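Local coordinates for extracellular solute-binding protein, family 5 (Chelativorans sp., PDB 6WM6) that binds EDTA and other aminopolycarboxylates in the periplasm and probably hands them to an ABC transporter for uptake, at residues 83-88 with 182-187; 91-96 with 464-469. All coordinates share one frame; numbering follows the deposited sequence.

Overall arrangement
Contacts 1 and 2 are neighbours, their centres about 7 Å apart. They share the antiparallel pair of strands 85-87 and 93-95. Contact 1 sets the first strand against the loop at 182-187. Contact 2 sets the second strand and the turn before it against the loop that leads into helix 467-474. The strands are joined near their open end by Asn96: its ND2 lies 2.9 Å from Ser83 O and its N 2.9 Å from Ala84 O, both probable hydrogen bonds. Leu93 of contact 2 also touches Phe85 and Gln184 of contact 1. An ethanediol, probably from the crystallisation liquor, is bound by Val465 N at contact 2 and may mark a pocket; a second lies by Met95 and Asn96.

Contact 1 (83-88 with 182-187); sequences SAFMVQ and GWQGLF
The hairpin strand 85-87 meets the 3-10 turn at 183-185 through Phe85 and Gln184. Gln184 lies over one face of the Phe85 ring. Its CB sits above the ring centre, 3.8 Å from the centroid and almost on the normal, a CH-pi contact. With CG anti to the carbonyl carbon (chi1 -66°), the extended Gln184 chain runs out across the ring. The amide is stacked on the ring at 17° between planes, with Gln184 CD 3.6 Å from Phe85 CE2. Trp183 adds an oblique contact, its CZ3 4.0 Å from Phe85 CZ. The face of the Trp183 ring is met by Gln184 CG, so Gln184 touches both rings.

The backbones join beside this. Ala84 N gives a hydrogen bond of 3.0 Å to Phe187 O. One water accepts from Phe85 N and donates to Gln184 O and Leu186 O, which provides for three backbone polar atoms. Ala84 CB and Phe187 CB are 4.1 Å apart. The Phe187 ring leads away to Phe134, His157 and Tyr115. This is a loop docked on a beta-hairpin edge, partly by direct backbone bonding and partly through a bridging water.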
loop_
_atom_site.group_PDB
_atom_site.type_symbol
_atom_site.label_atom_id
_atom_site.label_comp_id
_atom_site.label_asym_id
_atom_site.label_seq_id
_atom_site.Cartn_x
_atom_site.Cartn_y
_atom_site.Cartn_z
ATOM N N SER A 83 -5.312 -10.071 13.614
ATOM C CA SER A 83 -6.094 -9.512 12.517
ATOM C C SER A 83 -7.316 -10.388 12.280
ATOM O O SER A 83 -7.212 -11.614 12.273
ATOM C CB SER A 83 -5.282 -9.472 11.199
ATOM O OG SER A 83 -4.056 -8.759 11.363
ATOM N N ALA A 84 -8.482 -9.773 12.002
ATOM C CA ALA A 84 -9.655 -10.569 11.660
ATOM C C ALA A 84 -9.472 -11.285 10.326
ATOM O O ALA A 84 -9.763 -12.487 10.219
ATOM C CB ALA A 84 -10.917 -9.693 11.653
ATOM N N PHE A 85 -9.019 -10.556 9.291
ATOM C CA PHE A 85 -8.693 -11.098 7.991
ATOM C C PHE A 85 -7.312 -10.612 7.608
ATOM O O PHE A 85 -6.833 -9.595 8.110
ATOM C CB PHE A 85 -9.676 -10.621 6.893
ATOM C CG PHE A 85 -11.086 -11.134 7.048
ATOM C CD1 PHE A 85 -11.946 -10.601 7.991
ATOM C CD2 PHE A 85 -11.547 -12.150 6.229
ATOM C CE1 PHE A 85 -13.253 -11.084 8.135
ATOM C CE2 PHE A 85 -12.851 -12.633 6.370
ATOM C CZ PHE A 85 -13.692 -12.108 7.332
ATOM N N MET A 86 -6.656 -11.347 6.703
ATOM C CA MET A 86 -5.317 -11.004 6.239
ATOM C C MET A 86 -5.237 -11.121 4.732
ATOM O O MET A 86 -5.756 -12.073 4.131
ATOM C CB MET A 86 -4.297 -11.919 6.890
ATOM C CG MET A 86 -2.847 -11.634 6.513
ATOM S SD MET A 86 -2.349 -9.913 6.724
ATOM C CE MET A 86 -2.958 -9.578 8.386
ATOM N N VAL A 87 -4.589 -10.136 4.120
ATOM C CA VAL A 87 -4.389 -10.139 2.673
ATOM C C VAL A 87 -3.321 -11.149 2.295
ATOM O O VAL A 87 -2.233 -11.167 2.895
ATOM C CB VAL A 87 -4.005 -8.739 2.178
ATOM C CG1 VAL A 87 -3.994 -8.728 0.648
ATOM C CG2 VAL A 87 -4.970 -7.669 2.710
ATOM N N GLN A 88 -3.633 -11.984 1.325
ATOM C CA GLN A 88 -2.809 -13.093 0.873
ATOM C C GLN A 88 -2.103 -12.742 -0.428
ATOM O O GLN A 88 -2.448 -11.762 -1.102
ATOM C CB GLN A 88 -3.692 -14.328 0.622
ATOM C CG GLN A 88 -4.565 -14.733 1.800
ATOM C CD GLN A 88 -3.743 -15.141 2.981
ATOM O OE1 GLN A 88 -3.024 -16.161 2.923
ATOM N NE2 GLN A 88 -3.795 -14.374 4.049
ATOM N N GLY A 182 -16.810 -3.352 2.106
ATOM C CA GLY A 182 -15.486 -3.733 2.565
ATOM C C GLY A 182 -15.399 -4.158 4.017
ATOM O O GLY A 182 -14.383 -3.919 4.692
ATOM N N TRP A 183 -16.424 -4.830 4.534
ATOM C CA TRP A 183 -16.429 -5.160 5.954
ATOM C C TRP A 183 -15.322 -6.135 6.341
ATOM O O TRP A 183 -14.864 -6.108 7.490
ATOM C CB TRP A 183 -17.806 -5.675 6.366
ATOM C CG TRP A 183 -18.214 -6.978 5.745
ATOM C CD1 TRP A 183 -18.945 -7.153 4.602
ATOM C CD2 TRP A 183 -17.947 -8.287 6.255
ATOM N NE1 TRP A 183 -19.128 -8.493 4.358
ATOM C CE2 TRP A 183 -18.529 -9.208 5.363
ATOM C CE3 TRP A 183 -17.252 -8.768 7.366
ATOM C CZ2 TRP A 183 -18.442 -10.589 5.557
ATOM C CZ3 TRP A 183 -17.172 -10.137 7.551
ATOM C CH2 TRP A 183 -17.766 -11.017 6.662
ATOM N N GLN A 184 -14.861 -6.996 5.421
ATOM C CA GLN A 184 -13.755 -7.888 5.747
ATOM C C GLN A 184 -12.427 -7.158 5.912
ATOM O O GLN A 184 -11.462 -7.759 6.400
ATOM C CB GLN A 184 -13.641 -8.996 4.702
ATOM C CG GLN A 184 -14.852 -9.936 4.700
ATOM C CD GLN A 184 -14.735 -11.087 3.722
ATOM O OE1 GLN A 184 -13.820 -11.156 2.920
ATOM N NE2 GLN A 184 -15.654 -12.036 3.830
ATOM N N GLY A 185 -12.360 -5.893 5.540
ATOM C CA GLY A 185 -11.200 -5.052 5.806
ATOM C C GLY A 185 -11.166 -4.443 7.180
ATOM O O GLY A 185 -10.151 -3.830 7.544
ATOM N N LEU A 186 -12.236 -4.599 7.956
ATOM C CA LEU A 186 -12.343 -4.004 9.285
ATOM C C LEU A 186 -11.723 -4.900 10.353
ATOM O O LEU A 186 -11.607 -6.106 10.192
ATOM C CB LEU A 186 -13.821 -3.762 9.620
ATOM C CG LEU A 186 -14.554 -2.892 8.597
ATOM C CD1 LEU A 186 -16.025 -2.738 8.981
ATOM C CD2 LEU A 186 -13.911 -1.519 8.471
ATOM N N PHE A 187 -11.274 -4.290 11.449
ATOM C CA PHE A 187 -10.650 -5.042 12.532
ATOM C C PHE A 187 -9.433 -5.829 12.046
ATOM O O PHE A 187 -9.165 -6.939 12.514
ATOM C CB PHE A 187 -11.668 -5.944 13.241
ATOM C CG PHE A 187 -12.899 -5.215 13.663
ATOM C CD1 PHE A 187 -12.875 -4.357 14.744
ATOM C CD2 PHE A 187 -14.060 -5.365 12.969
ATOM C CE1 PHE A 187 -14.010 -3.667 15.138
ATOM C CE2 PHE A 187 -15.208 -4.681 13.353
ATOM C CZ PHE A 187 -15.163 -3.822 14.429
HETATM O O HOH W 1 -9.693 -7.599 8.750
#

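Contact 2 (91-96 with 464-469); sequences FTLKMN and QVFPAV. With EDO (1,2-ethanediol), chain I; EDO (1,2-ethanediol), chain F.
Phe91 and Val465 are brought together by their first torsions. Phe91 has chi1 -145°, well off the anti position, and this carries its ring toward the 464-465 backbone. Val465 holds CG1 anti to its own N (chi1 169°), and its CG2 branch comes over one face of the Phe91 ring. This CG2 lies 4.0 Å from the ring centroid, offset toward the rim, as a CH-pi contact. The far end of the ring reaches the peptide before Val465, with Phe91 CZ 3.5 Å from Gln464 C. With an alanine here, Val465 CG2 would probably lose the face it rests on and a gap would open beside the Gln464 carbonyl.

Leu93 makes the second point of contact. Its CD1 comes obliquely to the Phe466 ring, 3.7 Å from Phe466 CZ, and the two side chains cross at about a right angle. Val465 CG1 sits over the centre of the Phe466 ring. Phe466 is the N-cap residue of helix 467-474. The contact thus joins the second hairpin strand, and the turn before it, to the loop between strand 456-462 and that helix.

Val465 N gives a nearly straight hydrogen bond of 2.9 Å to O1 of an ethanediol. No hydrogen bond joins the two segments themselves. Their attachment therefore rests on van der Waals packing, with one CH-pi contact and a ring lying against a peptide group.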
loop_
_atom_site.group_PDB
_atom_site.type_symbol
_atom_site.label_atom_id
_atom_site.label_comp_id
_atom_site.label_asym_id
_atom_site.label_seq_id
_atom_site.Cartn_x
_atom_site.Cartn_y
_atom_site.Cartn_z
ATOM N N PHE A 91 -3.962 -11.660 -3.468
ATOM C CA PHE A 91 -4.732 -10.429 -3.245
ATOM C C PHE A 91 -6.141 -10.710 -2.733
ATOM O O PHE A 91 -7.012 -9.834 -2.798
ATOM C CB PHE A 91 -4.734 -9.505 -4.467
ATOM C CG PHE A 91 -4.730 -8.021 -4.137
ATOM C CD1 PHE A 91 -3.996 -7.493 -3.090
ATOM C CD2 PHE A 91 -5.432 -7.152 -4.928
ATOM C CE1 PHE A 91 -3.977 -6.111 -2.840
ATOM C CE2 PHE A 91 -5.414 -5.778 -4.677
ATOM C CZ PHE A 91 -4.696 -5.274 -3.648
ATOM N N THR A 92 -6.387 -11.892 -2.186
ATOM C CA THR A 92 -7.638 -12.217 -1.521
ATOM C C THR A 92 -7.491 -11.989 -0.020
ATOM O O THR A 92 -6.385 -11.903 0.521
ATOM C CB THR A 92 -8.073 -13.655 -1.778
ATOM O OG1 THR A 92 -7.151 -14.579 -1.215
ATOM C CG2 THR A 92 -8.208 -13.930 -3.283
ATOM N N LEU A 93 -8.628 -11.870 0.651
ATOM C CA LEU A 93 -8.685 -11.790 2.102
ATOM C C LEU A 93 -9.010 -13.159 2.668
ATOM O O LEU A 93 -9.968 -13.806 2.230
ATOM C CB LEU A 93 -9.771 -10.798 2.533
ATOM C CG LEU A 93 -9.415 -9.339 2.377
ATOM C CD1 LEU A 93 -10.641 -8.449 2.559
ATOM C CD2 LEU A 93 -8.336 -8.923 3.354
ATOM N N LYS A 94 -8.213 -13.609 3.618
ATOM C CA LYS A 94 -8.413 -14.897 4.284
ATOM C C LYS A 94 -8.743 -14.644 5.743
ATOM O O LYS A 94 -7.976 -13.984 6.466
ATOM C CB LYS A 94 -7.162 -15.768 4.183
ATOM C CG LYS A 94 -7.321 -17.133 4.821
ATOM C CD LYS A 94 -5.984 -17.884 4.871
ATOM C CE LYS A 94 -6.120 -19.234 5.548
ATOM N NZ LYS A 94 -4.974 -20.125 5.197
ATOM N N MET A 95 -9.862 -15.188 6.196
ATOM C CA MET A 95 -10.216 -15.084 7.603
ATOM C C MET A 95 -9.157 -15.773 8.448
ATOM O O MET A 95 -8.699 -16.874 8.119
ATOM C CB MET A 95 -11.562 -15.765 7.843
ATOM C CG MET A 95 -12.109 -15.451 9.212
ATOM S SD MET A 95 -13.616 -16.359 9.663
ATOM C CE MET A 95 -12.878 -17.939 10.040
ATOM N N ASN A 96 -8.791 -15.134 9.554
ATOM C CA ASN A 96 -7.794 -15.650 10.485
ATOM C C ASN A 96 -8.449 -16.685 11.381
ATOM O O ASN A 96 -9.138 -16.344 12.350
ATOM C CB ASN A 96 -7.231 -14.485 11.284
ATOM C CG ASN A 96 -6.289 -14.916 12.370
ATOM O OD1 ASN A 96 -5.991 -16.097 12.515
ATOM N ND2 ASN A 96 -5.770 -13.961 13.090
ATOM N N GLN A 464 -5.573 -1.073 -2.820
ATOM C CA GLN A 464 -6.215 -1.892 -1.805
ATOM C C GLN A 464 -7.034 -3.005 -2.448
ATOM O O GLN A 464 -7.348 -3.009 -3.646
ATOM C CB GLN A 464 -7.121 -1.005 -0.932
ATOM C CG GLN A 464 -6.345 0.031 -0.168
ATOM C CD GLN A 464 -7.257 1.031 0.524
ATOM O OE1 GLN A 464 -8.461 0.773 0.703
ATOM N NE2 GLN A 464 -6.690 2.168 0.934
ATOM N N VAL A 465 -7.453 -3.954 -1.599
ATOM C CA VAL A 465 -8.267 -5.061 -2.064
ATOM C C VAL A 465 -9.614 -4.586 -2.579
ATOM O O VAL A 465 -10.178 -5.193 -3.496
ATOM C CB VAL A 465 -8.444 -6.092 -0.930
ATOM C CG1 VAL A 465 -9.502 -7.125 -1.286
ATOM C CG2 VAL A 465 -7.113 -6.774 -0.649
ATOM N N PHE A 466 -10.157 -3.492 -2.010
ATOM C CA PHE A 466 -11.431 -2.930 -2.458
ATOM C C PHE A 466 -11.171 -1.632 -3.205
ATOM O O PHE A 466 -10.987 -0.574 -2.575
ATOM C CB PHE A 466 -12.356 -2.680 -1.261
ATOM C CG PHE A 466 -12.656 -3.919 -0.478
ATOM C CD1 PHE A 466 -13.526 -4.861 -0.976
ATOM C CD2 PHE A 466 -12.061 -4.129 0.747
ATOM C CE1 PHE A 466 -13.801 -6.022 -0.246
ATOM C CE2 PHE A 466 -12.339 -5.282 1.479
ATOM C CZ PHE A 466 -13.193 -6.213 0.967
ATOM N N PRO A 467 -11.174 -1.645 -4.533
ATOM C CA PRO A 467 -10.939 -0.401 -5.284
ATOM C C PRO A 467 -11.824 0.749 -4.878
ATOM O O PRO A 467 -11.363 1.905 -4.866
ATOM C CB PRO A 467 -11.181 -0.836 -6.735
ATOM C CG PRO A 467 -10.702 -2.249 -6.754
ATOM C CD PRO A 467 -11.163 -2.831 -5.415
ATOM N N ALA A 468 -13.087 0.493 -4.514
ATOM C CA ALA A 468 -13.984 1.594 -4.187
ATOM C C ALA A 468 -13.590 2.268 -2.885
ATOM O O ALA A 468 -13.840 3.466 -2.716
ATOM C CB ALA A 468 -15.423 1.100 -4.087
ATOM N N VAL A 469 -12.999 1.513 -1.950
ATOM C CA VAL A 469 -12.533 2.097 -0.693
ATOM C C VAL A 469 -11.328 2.985 -0.951
ATOM O O VAL A 469 -11.264 4.132 -0.492
ATOM C CB VAL A 469 -12.247 1.003 0.346
ATOM C CG1 VAL A 469 -11.644 1.637 1.623
ATOM C CG2 VAL A 469 -13.533 0.248 0.677
HETATM C C1 EDO I . -5.911 -3.710 2.314
HETATM O O1 EDO I . -6.821 -3.648 1.211
HETATM C C2 EDO I . -4.477 -3.706 1.801
HETATM O O2 EDO I . -4.159 -2.461 1.161
HETATM C C1 EDO F . -3.573 -18.988 9.775
HETATM O O1 EDO F . -3.424 -19.189 8.363
HETATM C C2 EDO F . -4.790 -18.121 10.070
HETATM O O2 EDO F . -5.719 -18.204 8.993
#